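O-methyltransferase, putative (Bacillus cereus, PDB 3DUW) probably transfers the methyl group of S-adenosylmethionine to a hydroxyl oxygen of its substrate, as an O-methyltransferase of the Rossmann-like class I type. Local coordinates at residues A[165-170]-A[209-214]. Residues are numbered along the deposited sequence; the frame is centred on the assembly and turned at random.
Sequences GDNVVR and GSKGYD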
# COMPACT_ATOMS: atom_id res chain seq x y z
N GLY A 165 -6.46 6.81 -4.59
CA GLY A 165 -7.64 7.58 -4.24
C GLY A 165 -7.83 7.44 -2.74
O GLY A 165 -8.06 6.33 -2.25
N ASP A 166 -7.72 8.53 -2.00
CA ASP A 166 -7.86 8.50 -0.55
C ASP A 166 -9.31 8.66 -0.10
O ASP A 166 -10.16 9.14 -0.86
CB ASP A 166 -7.01 9.63 0.06
CG ASP A 166 -6.79 9.48 1.56
OD1 ASP A 166 -6.80 8.33 2.06
OD2 ASP A 166 -6.58 10.51 2.23
N ASN A 167 -9.57 8.23 1.13
CA ASN A 167 -10.88 8.37 1.76
C ASN A 167 -12.02 7.74 0.98
O ASN A 167 -13.05 8.37 0.74
CB ASN A 167 -11.15 9.86 2.00
CG ASN A 167 -9.97 10.58 2.62
OD1 ASN A 167 -9.39 11.48 2.01
ND2 ASN A 167 -9.59 10.16 3.82
N VAL A 168 -11.85 6.47 0.61
CA VAL A 168 -12.87 5.79 -0.16
C VAL A 168 -13.63 4.69 0.58
O VAL A 168 -14.24 3.82 -0.04
CB VAL A 168 -12.27 5.21 -1.47
CG1 VAL A 168 -11.75 6.36 -2.34
CG2 VAL A 168 -11.14 4.24 -1.15
N VAL A 169 -13.60 4.73 1.91
CA VAL A 169 -14.33 3.77 2.74
C VAL A 169 -15.27 4.55 3.66
O VAL A 169 -16.42 4.15 3.88
CB VAL A 169 -13.37 2.87 3.55
CG1 VAL A 169 -14.12 2.09 4.61
CG2 VAL A 169 -12.68 1.90 2.59
N ARG A 170 -14.76 5.66 4.18
CA ARG A 170 -15.53 6.58 5.01
C ARG A 170 -16.39 5.95 6.10
O ARG A 170 -17.63 6.01 6.06
CB ARG A 170 -16.38 7.46 4.08
CG ARG A 170 -15.64 7.86 2.80
CD ARG A 170 -16.42 8.86 1.96
NE ARG A 170 -16.50 10.17 2.60
CZ ARG A 170 -15.55 11.10 2.55
NH1 ARG A 170 -14.42 10.89 1.89
NH2 ARG A 170 -15.73 12.25 3.19
N GLY A 209 -6.66 4.13 12.06
CA GLY A 209 -5.53 4.83 12.61
C GLY A 209 -6.00 6.11 13.26
O GLY A 209 -7.18 6.24 13.60
N SER A 210 -5.10 7.07 13.41
CA SER A 210 -5.43 8.34 14.04
C SER A 210 -6.58 9.11 13.40
O SER A 210 -7.23 9.92 14.06
CB SER A 210 -4.19 9.23 14.10
OG SER A 210 -3.67 9.47 12.80
N LYS A 211 -6.84 8.87 12.11
CA LYS A 211 -7.92 9.57 11.42
C LYS A 211 -9.23 8.80 11.46
O LYS A 211 -10.25 9.27 10.96
CB LYS A 211 -7.53 9.85 9.96
CG LYS A 211 -6.36 10.80 9.82
CD LYS A 211 -6.11 11.20 8.36
CE LYS A 211 -7.29 11.97 7.77
NZ LYS A 211 -6.95 12.48 6.40
N GLY A 212 -9.21 7.62 12.07
CA GLY A 212 -10.41 6.82 12.15
C GLY A 212 -10.42 5.67 11.16
O GLY A 212 -9.38 5.21 10.71
N TYR A 213 -11.63 5.23 10.83
CA TYR A 213 -11.84 4.11 9.92
C TYR A 213 -12.14 4.63 8.52
O TYR A 213 -13.16 5.28 8.29
CB TYR A 213 -12.99 3.27 10.50
CG TYR A 213 -13.61 2.23 9.59
CD1 TYR A 213 -12.84 1.48 8.69
CD2 TYR A 213 -14.97 1.96 9.68
CE1 TYR A 213 -13.43 0.50 7.89
CE2 TYR A 213 -15.56 0.98 8.90
CZ TYR A 213 -14.79 0.26 8.01
OH TYR A 213 -15.41 -0.68 7.23
N ASP A 214 -11.24 4.35 7.58
CA ASP A 214 -11.38 4.80 6.20
C ASP A 214 -10.67 3.81 5.28
O ASP A 214 -10.69 2.61 5.53
CB ASP A 214 -10.78 6.21 6.06
CG ASP A 214 -11.49 7.05 5.00
OD1 ASP A 214 -12.11 6.48 4.08
OD2 ASP A 214 -11.40 8.30 5.10
O HOH W 1 -6.41 10.29 4.90
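The carboxylate of D214 reaches into the loop 167-170 and takes three hydrogen bonds from it. OD1 accepts two backbone N-H groups. R170 N lies 2.8 Å from D214 OD1, above the carboxylate plane, and V169 N lies 3.2 Å from D214 OD1, nearly along the C-O axis. OD2 serves the side chain of N167: its ND2 sits 2.9 Å from D214 OD2 in an almost straight bond (166°). The donor approaches from above the carboxylate plane, 49° out of it. One acidic group thus fixes both the loop backbone and the asparagine amide.

The loop also braces itself. R170 bends at chi3 (70°), which turns its guanidinium back so that NH1 donates in plane to N167 O, 3.1 Å away.

A water joins the segments through D166 and K211. It donates to D166 OD2 and accepts from K211 NZ, at 2.7 Å from each of these two atoms. K211 NZ also hydrogen-bonds to the carbonyl O of D41, and its side chain comes to about 6 Å from the bound S-adenosyl-L-homocysteine.

Apolar contact is small. V169 CG1 meets Y213 CE1 obliquely at 3.7 Å. The Y213 ring also packs edge-to-face on W7 of the second subunit.

The contact joins the C-terminal end of strand 162-166 to the turn between strand 200-209 and the reversed strand 214-221, which is inserted between those two. The sheet order 3-2-1-4-5-7-6 is that of the class I methyltransferase Rossmann-like fold.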